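Local coordinates for protein amidohydrolase (Brucella melitensis biovar Abortus, PDB 4F0L) that probably works as a metal-dependent deaminase of the amidohydrolase family and binds an iron(III) ion, at residues V213-L218 and A236-H241; F128-H133 and L164-A169; C275-T280 and G298-T303; G60-H65 and I378-P383. One frame throughout, in Å; residues are numbered along the deposited sequence.

Contact 1 (V213-L218 and A236-H241). With FE (Fe (III) ion), chain E.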
loop_
_atom_site.group_PDB
_atom_site.type_symbol
_atom_site.label_atom_id
_atom_site.label_comp_id
_atom_site.label_asym_id
_atom_site.label_seq_id
_atom_site.Cartn_x
_atom_site.Cartn_y
_atom_site.Cartn_z
ATOM N N VAL B 213 3.380 27.474 14.396
ATOM C CA VAL B 213 2.629 28.210 13.365
ATOM C C VAL B 213 2.856 27.595 11.988
ATOM O O VAL B 213 3.882 26.947 11.750
ATOM C CB VAL B 213 3.007 29.707 13.320
ATOM C CG1 VAL B 213 2.833 30.365 14.706
ATOM C CG2 VAL B 213 4.423 29.870 12.800
ATOM N N ALA B 214 1.866 27.757 11.108
ATOM C CA ALA B 214 1.880 27.121 9.799
ATOM C C ALA B 214 1.460 28.144 8.734
ATOM O O ALA B 214 0.308 28.175 8.336
ATOM C CB ALA B 214 0.957 25.902 9.763
ATOM N N PRO B 215 2.411 28.973 8.261
ATOM C CA PRO B 215 2.113 29.680 7.024
ATOM C C PRO B 215 1.733 28.685 5.942
ATOM O O PRO B 215 2.443 27.696 5.719
ATOM C CB PRO B 215 3.429 30.393 6.688
ATOM C CG PRO B 215 4.476 29.763 7.548
ATOM C CD PRO B 215 3.766 29.245 8.761
ATOM N N HIS B 216 0.602 28.890 5.293
ATOM C CA HIS B 216 0.074 27.819 4.431
ATOM C C HIS B 216 1.021 27.401 3.331
ATOM O O HIS B 216 1.333 26.219 3.170
ATOM C CB HIS B 216 -1.239 28.230 3.816
ATOM C CG HIS B 216 -1.840 27.170 2.959
ATOM N ND1 HIS B 216 -1.642 27.117 1.617
ATOM C CD2 HIS B 216 -2.614 26.069 3.292
ATOM C CE1 HIS B 216 -2.280 26.034 1.117
ATOM N NE2 HIS B 216 -2.871 25.392 2.139
ATOM N N SER B 217 1.488 28.385 2.585
ATOM C CA SER B 217 2.329 28.168 1.398
ATOM C C SER B 217 2.797 29.517 0.924
ATOM O O SER B 217 2.285 30.561 1.383
ATOM C CB SER B 217 1.525 27.523 0.272
ATOM O OG SER B 217 0.535 28.429 -0.165
ATOM N N LEU B 218 3.717 29.517 -0.027
ATOM C CA LEU B 218 4.221 30.776 -0.537
ATOM C C LEU B 218 3.166 31.556 -1.319
ATOM O O LEU B 218 3.226 32.776 -1.384
ATOM C CB LEU B 218 5.482 30.563 -1.373
ATOM C CG LEU B 218 6.681 30.007 -0.578
ATOM C CD1 LEU B 218 7.839 29.702 -1.523
ATOM C CD2 LEU B 218 7.102 30.937 0.557
ATOM N N ALA B 236 9.294 27.912 18.725
ATOM C CA ALA B 236 8.395 26.798 18.434
ATOM C C ALA B 236 8.471 26.493 16.931
ATOM O O ALA B 236 8.947 27.324 16.153
ATOM C CB ALA B 236 6.969 27.165 18.856
ATOM N N PRO B 237 7.970 25.321 16.517
ATOM C CA PRO B 237 8.013 24.994 15.084
ATOM C C PRO B 237 7.336 25.947 14.089
ATOM O O PRO B 237 6.348 26.601 14.413
ATOM C CB PRO B 237 7.338 23.612 15.007
ATOM C CG PRO B 237 7.570 23.005 16.361
ATOM C CD PRO B 237 7.538 24.174 17.332
ATOM N N VAL B 238 7.876 25.955 12.875
ATOM C CA VAL B 238 7.245 26.581 11.719
ATOM C C VAL B 238 7.097 25.512 10.606
ATOM O O VAL B 238 8.080 24.896 10.204
ATOM C CB VAL B 238 8.107 27.730 11.189
ATOM C CG1 VAL B 238 7.476 28.385 9.941
ATOM C CG2 VAL B 238 8.384 28.743 12.297
ATOM N N HIS B 239 5.875 25.288 10.146
ATOM C CA HIS B 239 5.593 24.381 9.027
ATOM C C HIS B 239 5.003 25.146 7.875
ATOM O O HIS B 239 4.256 26.115 8.085
ATOM C CB HIS B 239 4.622 23.304 9.452
ATOM C CG HIS B 239 5.212 22.278 10.360
ATOM N ND1 HIS B 239 4.905 20.954 10.253
ATOM C CD2 HIS B 239 6.068 22.396 11.445
ATOM C CE1 HIS B 239 5.575 20.273 11.168
ATOM N NE2 HIS B 239 6.288 21.142 11.907
ATOM N N ILE B 240 5.325 24.720 6.662
ATOM C CA ILE B 240 4.828 25.366 5.442
ATOM C C ILE B 240 4.784 24.361 4.312
ATOM O O ILE B 240 5.716 23.594 4.165
ATOM C CB ILE B 240 5.735 26.572 5.065
ATOM C CG1 ILE B 240 5.249 27.282 3.805
ATOM C CG2 ILE B 240 7.189 26.144 4.876
ATOM C CD1 ILE B 240 5.717 28.718 3.678
ATOM N N HIS B 241 3.726 24.379 3.491
ATOM C CA HIS B 241 3.706 23.586 2.253
ATOM C C HIS B 241 4.643 24.239 1.276
ATOM O O HIS B 241 4.521 25.425 1.017
ATOM C CB HIS B 241 2.328 23.567 1.544
ATOM C CG HIS B 241 1.229 22.801 2.254
ATOM N ND1 HIS B 241 0.031 23.366 2.561
ATOM C CD2 HIS B 241 1.130 21.451 2.621
ATOM C CE1 HIS B 241 -0.769 22.430 3.155
ATOM N NE2 HIS B 241 -0.090 21.267 3.191
HETATM FE FE FE E . -1.161 19.188 3.477
HETATM O O HOH W 1 4.761 27.232 -1.009
HETATM O O HOH W 2 -0.396 18.522 1.554
HETATM O O HOH W 3 -2.773 19.558 1.914
#
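Ile240 CD1 packs against Leu218 CD2 at 4.1 Å, and it also meets Pro215 CB. Earlier in both segments, Val238 CG1 crosses the Pro215 ring at CD. Its other branch, CG2, runs alongside Val213 CG2. Around this apolar core lie the backbones, which run roughly the same way. Val213 N bonds to Pro237 O. His239 N returns a bond to Val213 O at 3.0 Å, nearly straight and in the carbonyl plane. The ladder then breaks, because Pro215 N has no hydrogen to give to His239 O, 3.4 Å away. Further on, His241 N bonds to His216 O at 3.0 Å from above the carbonyl plane. A bound water bridges Leu218 N and His241 O, 2.7 Å from each. The His216 side chain extends with CG anti to the backbone N (chi1 -179°), and one ring face receives the edge of His241. The planes stand at 73°, with His241 ND1 3.6 Å from His216 NE2. His241 NE2 binds iron, alongside His65, His67, Asp329 and two waters. A strand whose histidine binds the metal, beside a neighbour running the same way, is typical of the amidohydrolase (beta/alpha)8 barrel.

Contact 2 (F128-H133 and L164-A169)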
loop_
_atom_site.group_PDB
_atom_site.type_symbol
_atom_site.label_atom_id
_atom_site.label_comp_id
_atom_site.label_asym_id
_atom_site.label_seq_id
_atom_site.Cartn_x
_atom_site.Cartn_y
_atom_site.Cartn_z
ATOM N N PHE B 128 -2.043 20.528 11.045
ATOM C CA PHE B 128 -1.775 21.685 10.208
ATOM C C PHE B 128 -3.176 22.216 9.922
ATOM O O PHE B 128 -3.856 21.795 8.955
ATOM C CB PHE B 128 -1.045 21.178 8.947
ATOM C CG PHE B 128 -0.482 22.246 8.046
ATOM C CD1 PHE B 128 -1.297 22.912 7.141
ATOM C CD2 PHE B 128 0.862 22.488 8.009
ATOM C CE1 PHE B 128 -0.764 23.852 6.245
ATOM C CE2 PHE B 128 1.403 23.411 7.128
ATOM C CZ PHE B 128 0.588 24.095 6.239
ATOM N N HIS B 129 -3.591 23.140 10.784
ATOM C CA HIS B 129 -4.986 23.435 11.001
ATOM C C HIS B 129 -5.428 24.733 10.361
ATOM O O HIS B 129 -5.053 25.826 10.841
ATOM C CB HIS B 129 -5.214 23.537 12.509
ATOM C CG HIS B 129 -6.602 23.944 12.871
ATOM N ND1 HIS B 129 -7.668 23.228 12.501
ATOM C CD2 HIS B 129 -7.085 25.048 13.576
ATOM C CE1 HIS B 129 -8.785 23.819 12.967
ATOM N NE2 HIS B 129 -8.429 24.937 13.621
ATOM N N TYR B 130 -6.213 24.645 9.301
ATOM C CA TYR B 130 -6.651 25.870 8.616
ATOM C C TYR B 130 -8.157 26.109 8.560
ATOM O O TYR B 130 -8.594 27.084 7.971
ATOM C CB TYR B 130 -6.043 25.987 7.206
ATOM C CG TYR B 130 -6.309 24.883 6.219
ATOM C CD1 TYR B 130 -7.486 24.841 5.479
ATOM C CD2 TYR B 130 -5.337 23.935 5.939
ATOM C CE1 TYR B 130 -7.708 23.846 4.534
ATOM C CE2 TYR B 130 -5.546 22.946 4.984
ATOM C CZ TYR B 130 -6.721 22.909 4.286
ATOM O OH TYR B 130 -6.919 21.925 3.345
ATOM N N LEU B 131 -8.939 25.229 9.165
ATOM C CA LEU B 131 -10.366 25.357 9.139
ATOM C C LEU B 131 -10.766 26.144 10.385
ATOM O O LEU B 131 -11.026 25.565 11.453
ATOM C CB LEU B 131 -10.996 23.981 9.113
ATOM C CG LEU B 131 -12.508 23.923 9.065
ATOM C CD1 LEU B 131 -13.075 24.726 7.905
ATOM C CD2 LEU B 131 -12.930 22.445 9.027
ATOM N N HIS B 132 -10.783 27.475 10.252
ATOM C CA HIS B 132 -10.878 28.357 11.417
ATOM C C HIS B 132 -12.250 28.880 11.726
ATOM O O HIS B 132 -12.709 28.772 12.852
ATOM C CB HIS B 132 -9.962 29.565 11.251
ATOM C CG HIS B 132 -8.501 29.224 11.170
ATOM N ND1 HIS B 132 -7.868 28.509 12.126
ATOM C CD2 HIS B 132 -7.524 29.576 10.226
ATOM C CE1 HIS B 132 -6.559 28.402 11.802
ATOM N NE2 HIS B 132 -6.355 29.036 10.632
ATOM N N HIS B 133 -12.888 29.521 10.747
ATOM C CA HIS B 133 -14.034 30.371 11.018
ATOM C C HIS B 133 -15.340 29.706 10.676
ATOM O O HIS B 133 -15.368 28.579 10.181
ATOM C CB HIS B 133 -13.839 31.686 10.273
ATOM C CG HIS B 133 -12.519 32.355 10.597
ATOM N ND1 HIS B 133 -12.137 32.624 11.862
ATOM C CD2 HIS B 133 -11.505 32.829 9.768
ATOM C CE1 HIS B 133 -10.927 33.221 11.830
ATOM N NE2 HIS B 133 -10.551 33.346 10.552
ATOM N N LEU B 164 -0.576 23.332 14.911
ATOM C CA LEU B 164 0.071 24.264 13.992
ATOM C C LEU B 164 -1.015 25.079 13.241
ATOM O O LEU B 164 -1.376 24.766 12.098
ATOM C CB LEU B 164 0.936 23.470 13.007
ATOM C CG LEU B 164 2.046 22.607 13.638
ATOM C CD1 LEU B 164 2.560 21.601 12.610
ATOM C CD2 LEU B 164 3.195 23.421 14.230
ATOM N N PRO B 165 -1.599 26.064 13.914
ATOM C CA PRO B 165 -2.627 26.870 13.249
ATOM C C PRO B 165 -2.039 27.539 12.022
ATOM O O PRO B 165 -0.933 28.088 12.086
ATOM C CB PRO B 165 -2.991 27.913 14.318
ATOM C CG PRO B 165 -2.660 27.243 15.617
ATOM C CD PRO B 165 -1.379 26.529 15.293
ATOM N N VAL B 166 -2.788 27.507 10.934
ATOM C CA VAL B 166 -2.332 27.963 9.633
ATOM C C VAL B 166 -2.673 29.455 9.352
ATOM O O VAL B 166 -3.818 29.953 9.600
ATOM C CB VAL B 166 -2.961 27.093 8.534
ATOM C CG1 VAL B 166 -2.606 27.608 7.124
ATOM C CG2 VAL B 166 -2.502 25.639 8.687
ATOM N N PHE B 167 -1.663 30.160 8.874
ATOM C CA PHE B 167 -1.847 31.513 8.409
ATOM C C PHE B 167 -2.066 31.455 6.914
ATOM O O PHE B 167 -1.225 30.924 6.184
ATOM C CB PHE B 167 -0.656 32.428 8.722
ATOM C CG PHE B 167 -0.878 33.822 8.215
ATOM C CD1 PHE B 167 -1.671 34.704 8.924
ATOM C CD2 PHE B 167 -0.429 34.187 6.958
ATOM C CE1 PHE B 167 -1.948 35.968 8.433
ATOM C CE2 PHE B 167 -0.702 35.434 6.447
ATOM C CZ PHE B 167 -1.465 36.333 7.192
ATOM N N TYR B 168 -3.174 32.040 6.469
ATOM C CA TYR B 168 -3.613 32.012 5.062
ATOM C C TYR B 168 -4.331 33.322 4.750
ATOM O O TYR B 168 -5.289 33.678 5.422
ATOM C CB TYR B 168 -4.598 30.856 4.892
ATOM C CG TYR B 168 -4.905 30.387 3.482
ATOM C CD1 TYR B 168 -5.409 31.240 2.509
ATOM C CD2 TYR B 168 -4.743 29.058 3.147
ATOM C CE1 TYR B 168 -5.701 30.784 1.228
ATOM C CE2 TYR B 168 -5.031 28.607 1.884
ATOM C CZ TYR B 168 -5.497 29.475 0.943
ATOM O OH TYR B 168 -5.783 28.967 -0.293
ATOM N N ALA B 169 -3.873 34.043 3.734
ATOM C CA ALA B 169 -4.469 35.348 3.407
ATOM C C ALA B 169 -4.675 35.632 1.908
ATOM O O ALA B 169 -5.320 36.607 1.579
ATOM C CB ALA B 169 -3.624 36.455 4.022
#
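The His132 ring meets Val166 at its edge: NE2 donates to Val166 O at 2.9 Å, and Val166 N also lies near the ring plane. The N-H points at a lone pair of the oxygen, in the carbonyl plane, with the oxygen tilted 15° out of the ring. One face of the same ring lies over Tyr130 C of its own segment, while its edge grips the neighbouring strand. Tyr130 CB presses on Val166 CB at 3.5 Å, and Val166 CG2 lies at the edge of the phenol ring. The Phe128 ring takes the same methyl obliquely, with CD1 3.4 Å from Val166 CG2. Val166 has CG1 anti to its backbone N (chi1 175°), which swings CG2 toward Phe128. Beyond Val166, the ring of Phe128 packs on the metal ligands His65, His67 and His241, edge-to-face in the case of His65.

The backbones are parallel. His129 N bonds to Leu164 O at 3.0 Å, and Val166 N bonds to His129 O at 2.8 Å. Both donors sit above the acceptor's carbonyl plane. Pro165 has no N-H for the ladder. Its ring turns to the same side of the sheet as His129 and rests on Ile196 and Cys199 of helix 189-203. After His129 the first chain leaves the sheet, and the side-chain bond of His132 takes over where the backbone pairing stops. The two strands and helix 145-157 form a beta-alpha-beta crossover, the repeating unit of a (beta/alpha)8 barrel.

Contact 3 (C275-T280 and G298-T303)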
loop_
_atom_site.group_PDB
_atom_site.type_symbol
_atom_site.label_atom_id
_atom_site.label_comp_id
_atom_site.label_asym_id
_atom_site.label_seq_id
_atom_site.Cartn_x
_atom_site.Cartn_y
_atom_site.Cartn_z
ATOM N N CYS B 275 9.798 22.824 9.203
ATOM C CA CYS B 275 9.433 21.604 8.508
ATOM C C CYS B 275 8.764 21.988 7.172
ATOM O O CYS B 275 7.746 22.695 7.149
ATOM C CB CYS B 275 8.493 20.739 9.337
ATOM S SG CYS B 275 8.060 19.176 8.515
ATOM N N LEU B 276 9.387 21.581 6.072
ATOM C CA LEU B 276 8.879 21.968 4.759
ATOM C C LEU B 276 8.123 20.783 4.277
ATOM O O LEU B 276 8.699 19.722 4.062
ATOM C CB LEU B 276 10.013 22.309 3.789
ATOM C CG LEU B 276 11.066 23.316 4.239
ATOM C CD1 LEU B 276 11.961 23.733 3.054
ATOM C CD2 LEU B 276 10.434 24.505 4.942
ATOM N N ILE B 277 6.822 20.958 4.131
ATOM C CA ILE B 277 5.917 19.865 3.775
ATOM C C ILE B 277 5.989 19.587 2.256
ATOM O O ILE B 277 5.933 20.505 1.426
ATOM C CB ILE B 277 4.463 20.168 4.205
ATOM C CG1 ILE B 277 4.428 20.620 5.673
ATOM C CG2 ILE B 277 3.572 18.925 4.021
ATOM C CD1 ILE B 277 4.899 19.542 6.650
ATOM N N HIS B 278 6.115 18.304 1.918
ATOM C CA HIS B 278 6.333 17.833 0.536
ATOM C C HIS B 278 7.726 18.074 0.024
ATOM O O HIS B 278 8.525 17.108 -0.089
ATOM C CB HIS B 278 5.252 18.335 -0.444
ATOM C CG HIS B 278 3.850 18.084 0.044
ATOM N ND1 HIS B 278 3.403 16.850 0.334
ATOM C CD2 HIS B 278 2.804 18.969 0.331
ATOM C CE1 HIS B 278 2.130 16.924 0.770
ATOM N NE2 HIS B 278 1.769 18.231 0.788
ATOM N N ALA B 279 8.052 19.334 -0.298
ATOM C CA ALA B 279 9.353 19.665 -0.869
ATOM C C ALA B 279 9.640 18.690 -2.012
ATOM O O ALA B 279 10.767 18.236 -2.172
ATOM C CB ALA B 279 10.451 19.566 0.181
ATOM N N THR B 280 8.609 18.407 -2.822
ATOM C CA THR B 280 8.659 17.323 -3.799
ATOM C C THR B 280 9.491 17.661 -5.038
ATOM O O THR B 280 10.164 16.772 -5.573
ATOM C CB THR B 280 7.250 16.939 -4.244
ATOM O OG1 THR B 280 6.452 16.731 -3.065
ATOM C CG2 THR B 280 7.259 15.693 -5.173
ATOM N N GLY B 298 8.886 17.214 5.455
ATOM C CA GLY B 298 7.611 16.656 5.901
ATOM C C GLY B 298 7.003 15.871 4.761
ATOM O O GLY B 298 6.222 16.414 3.974
ATOM N N LEU B 299 7.383 14.601 4.651
ATOM C CA LEU B 299 6.968 13.775 3.524
ATOM C C LEU B 299 5.589 13.160 3.767
ATOM O O LEU B 299 5.302 12.630 4.860
ATOM C CB LEU B 299 8.016 12.678 3.275
ATOM C CG LEU B 299 9.452 13.150 2.986
ATOM C CD1 LEU B 299 10.352 11.950 2.617
ATOM C CD2 LEU B 299 9.465 14.214 1.853
ATOM N N CYS B 300 4.771 13.165 2.723
ATOM C CA CYS B 300 3.427 12.621 2.772
ATOM C C CYS B 300 3.236 11.671 1.600
ATOM O O CYS B 300 2.502 11.983 0.670
ATOM C CB CYS B 300 2.400 13.769 2.744
ATOM S SG CYS B 300 2.653 15.007 4.082
ATOM N N PRO B 301 3.896 10.485 1.647
ATOM C CA PRO B 301 4.010 9.701 0.429
ATOM C C PRO B 301 2.681 9.176 -0.151
ATOM O O PRO B 301 2.487 9.217 -1.379
ATOM C CB PRO B 301 4.945 8.543 0.822
ATOM C CG PRO B 301 5.698 9.018 2.013
ATOM C CD PRO B 301 4.823 10.019 2.720
ATOM N N VAL B 302 1.793 8.678 0.712
ATOM C CA VAL B 302 0.492 8.203 0.242
ATOM C C VAL B 302 -0.347 9.304 -0.350
ATOM O O VAL B 302 -0.890 9.128 -1.434
ATOM C CB VAL B 302 -0.264 7.454 1.338
ATOM C CG1 VAL B 302 -1.744 7.215 0.983
ATOM C CG2 VAL B 302 0.512 6.152 1.566
ATOM N N THR B 303 -0.429 10.447 0.316
ATOM C CA THR B 303 -1.181 11.576 -0.232
ATOM C C THR B 303 -0.557 12.088 -1.519
ATOM O O THR B 303 -1.256 12.373 -2.483
ATOM C CB THR B 303 -1.352 12.728 0.790
ATOM O OG1 THR B 303 -2.134 12.257 1.894
ATOM C CG2 THR B 303 -2.106 13.954 0.162
#
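Gly298 is gripped through both its N and its O by segment 275-280. Its N donates to Leu276 O at 2.9 Å, and its O accepts from His278 N at 2.8 Å. Both bonds are almost straight at the hydrogen, although each donor lies well above the acceptor's carbonyl plane. They make one parallel bridge, in which the CA atoms of Ile277 and Gly298 approach to 4.2 Å. That closeness is possible because Gly298 has no side chain. Cys275 SG lies 3.7 Å from Gly298 CA, and Ile277 CD1 also closes on that atom.

Past the bridge, His278 turns its side chain back to Cys300, whose CB touches His278 CE1 at 3.7 Å. The sulfur of Cys300 stands obliquely to the ring and also meets Ile277 CG2 at 4.0 Å. This CG2 methyl is anti to the backbone N of Ile277, and that rotation carries it over one face of the His278 ring, near its rim. Leu299 CD2 packs on His278 O at 3.6 Å.

Cys300 is the N-cap of helix 301-306. Glu304 of that helix hydrogen-bonds both Cys300 N and His278 ND1 through its OE2. One carboxylate oxygen therefore ties the helix start to the imidazole. The His278 side chain also touches Asp329, a metal ligand, and Ile277 and Cys300 both touch the ligand His65. The Glu304 bond to ND1, with Ile277 CG2 over one face and Cys300 CB beside CE1, probably holds the imidazole's rotation. This is consistent with groups that position His278 beside the iron site.

Contact 4 (G60-H65 and I378-P383). With FE (Fe (III) ion), chain E.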
loop_
_atom_site.group_PDB
_atom_site.type_symbol
_atom_site.label_atom_id
_atom_site.label_comp_id
_atom_site.label_asym_id
_atom_site.label_seq_id
_atom_site.Cartn_x
_atom_site.Cartn_y
_atom_site.Cartn_z
ATOM N N GLY B 60 7.221 5.359 19.321
ATOM C CA GLY B 60 6.059 5.944 18.728
ATOM C C GLY B 60 6.434 6.853 17.577
ATOM O O GLY B 60 7.442 7.542 17.617
ATOM N N MET B 61 5.625 6.812 16.517
ATOM C CA MET B 61 5.887 7.590 15.319
ATOM C C MET B 61 5.073 8.871 15.355
ATOM O O MET B 61 3.852 8.850 15.589
ATOM C CB MET B 61 5.490 6.774 14.093
ATOM C CG MET B 61 5.760 7.437 12.749
ATOM S SD MET B 61 7.504 7.607 12.365
ATOM C CE MET B 61 7.821 5.856 12.116
ATOM N N ALA B 62 5.726 9.987 15.084
ATOM C CA ALA B 62 4.972 11.227 14.850
ATOM C C ALA B 62 4.327 11.179 13.498
ATOM O O ALA B 62 4.925 10.742 12.484
ATOM C CB ALA B 62 5.867 12.478 14.973
ATOM N N ASN B 63 3.089 11.666 13.447
ATOM C CA ASN B 63 2.403 11.856 12.184
ATOM C C ASN B 63 2.476 13.340 11.931
ATOM O O ASN B 63 1.673 14.096 12.419
ATOM C CB ASN B 63 0.957 11.351 12.287
ATOM C CG ASN B 63 0.297 11.188 10.924
ATOM O OD1 ASN B 63 0.317 12.098 10.089
ATOM N ND2 ASN B 63 -0.259 10.023 10.689
ATOM N N LEU B 64 3.490 13.786 11.206
ATOM C CA LEU B 64 3.872 15.198 11.319
ATOM C C LEU B 64 3.041 16.189 10.491
ATOM O O LEU B 64 3.336 17.365 10.517
ATOM C CB LEU B 64 5.378 15.371 11.050
ATOM C CG LEU B 64 6.013 14.847 9.769
ATOM C CD1 LEU B 64 5.154 15.176 8.558
ATOM C CD2 LEU B 64 7.400 15.462 9.658
ATOM N N HIS B 65 1.984 15.734 9.803
ATOM C CA HIS B 65 1.180 16.628 8.930
ATOM C C HIS B 65 -0.138 15.978 8.646
ATOM O O HIS B 65 -0.202 14.911 8.015
ATOM C CB HIS B 65 1.894 16.878 7.614
ATOM C CG HIS B 65 1.256 17.912 6.738
ATOM N ND1 HIS B 65 1.362 19.243 6.991
ATOM C CD2 HIS B 65 0.536 17.794 5.561
ATOM C CE1 HIS B 65 0.690 19.925 6.040
ATOM N NE2 HIS B 65 0.214 19.048 5.151
ATOM N N ILE B 378 11.656 15.883 15.722
ATOM C CA ILE B 378 12.251 17.216 15.573
ATOM C C ILE B 378 11.220 18.208 14.989
ATOM O O ILE B 378 11.025 19.281 15.538
ATOM C CB ILE B 378 13.558 17.180 14.729
ATOM C CG1 ILE B 378 14.682 16.393 15.463
ATOM C CG2 ILE B 378 13.985 18.601 14.329
ATOM C CD1 ILE B 378 15.830 15.927 14.557
ATOM N N ALA B 379 10.538 17.825 13.902
ATOM C CA ALA B 379 9.479 18.677 13.307
ATOM C C ALA B 379 8.358 18.978 14.287
ATOM O O ALA B 379 7.659 20.003 14.154
ATOM C CB ALA B 379 8.880 18.020 12.050
ATOM N N MET B 380 8.129 18.063 15.231
ATOM C CA MET B 380 7.030 18.236 16.192
ATOM C C MET B 380 7.471 19.102 17.400
ATOM O O MET B 380 6.662 19.368 18.283
ATOM C CB MET B 380 6.522 16.893 16.708
ATOM C CG MET B 380 5.849 16.000 15.674
ATOM S SD MET B 380 4.352 16.633 14.953
ATOM C CE MET B 380 4.999 17.818 13.763
ATOM N N GLY B 381 8.733 19.524 17.439
ATOM C CA GLY B 381 9.251 20.291 18.566
ATOM C C GLY B 381 9.543 19.447 19.792
ATOM O O GLY B 381 9.546 19.957 20.909
ATOM N N ARG B 382 9.796 18.152 19.592
ATOM C CA ARG B 382 9.977 17.214 20.685
ATOM C C ARG B 382 11.264 16.387 20.453
ATOM O O ARG B 382 11.212 15.157 20.384
ATOM C CB ARG B 382 8.788 16.265 20.746
ATOM C CG ARG B 382 7.428 16.898 21.081
ATOM C CD ARG B 382 7.343 17.372 22.530
ATOM N NE ARG B 382 7.629 16.263 23.432
ATOM C CZ ARG B 382 7.502 16.291 24.761
ATOM N NH1 ARG B 382 7.051 17.374 25.388
ATOM N NH2 ARG B 382 7.812 15.210 25.469
ATOM N N PRO B 383 12.412 17.059 20.310
ATOM C CA PRO B 383 13.641 16.333 20.006
ATOM C C PRO B 383 14.092 15.434 21.144
ATOM O O PRO B 383 14.830 14.486 20.898
ATOM C CB PRO B 383 14.662 17.440 19.742
ATOM C CG PRO B 383 14.129 18.629 20.504
ATOM C CD PRO B 383 12.635 18.518 20.317
HETATM FE FE FE E . -1.161 19.188 3.477
HETATM O O HOH W 2 -0.396 18.522 1.554
HETATM O O HOH W 3 -2.773 19.558 1.914
#
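Ala379, whose CB packs on Leu64, offers its carbonyl O to His239 NE2 in a hydrogen bond. This peptide lies at the C-terminal end of helix 364-379, which probably helps close one end of the (beta/alpha)8 barrel beside the strand 56-66. The helix stops in a Schellman motif. Gly381 has positive phi, and its N bonds back to Ile378 O at 3.0 Å. Met380 O is taken by Thr162 OG1, so the helix end is fastened to two barrel strands, 160-167 and 238-242, by polar bonds.

Between the two segments the meeting is apolar. Met380 lies along the strand with its chain bent at both chi2 (-64°) and chi3 (78°). The double bend brings three of its atoms onto the strand in turn. CG sits on Ala62 CB at 3.6 Å. SD passes Leu64 CA at 3.9 Å. The terminal CE reaches Leu64 CB at 3.7 Å. Leu64 CG stands between its backbone N and carbonyl carbon (chi1 54°), and from there CD2 extends to Ala379 CB at 3.8 Å. Ala62 and Leu64 therefore face the helix end, while Asn63 between them points away and hydrogen-bonds Ser328 N through OD1. Ala379 also touches Ile296 of strand 296-299, and Met380 touches Arg124 of strand 122-129. The helix end therefore touches several strands. The next residue after Leu64, His65, turns its ring away from the helix, and its NE2 binds iron at 2.2 Å.

From the N terminus, strand 56-66 is the first of the strands in these contacts and opens contact 4, which closes last, at 378-383, after more than 300 residues. Contacts 2, 1 and 3 are nested inside this long loop. They follow one another in series and none cross. Contact 2 closes the crossover between strands 122-129 and 160-167. Contact 1 then joins 210-215 to 238-242, and contact 3 joins 274-276 to 296-299. Backbone bonds between contacts 1 and 2, and between 1 and 3, carry the barrel wall onward. Contact 4 ties the end of helix 364-379 to strand 56-66. Contacts 1 and 4 share the iron and two waters, while contacts 2 and 3 lie beside the ligand His65.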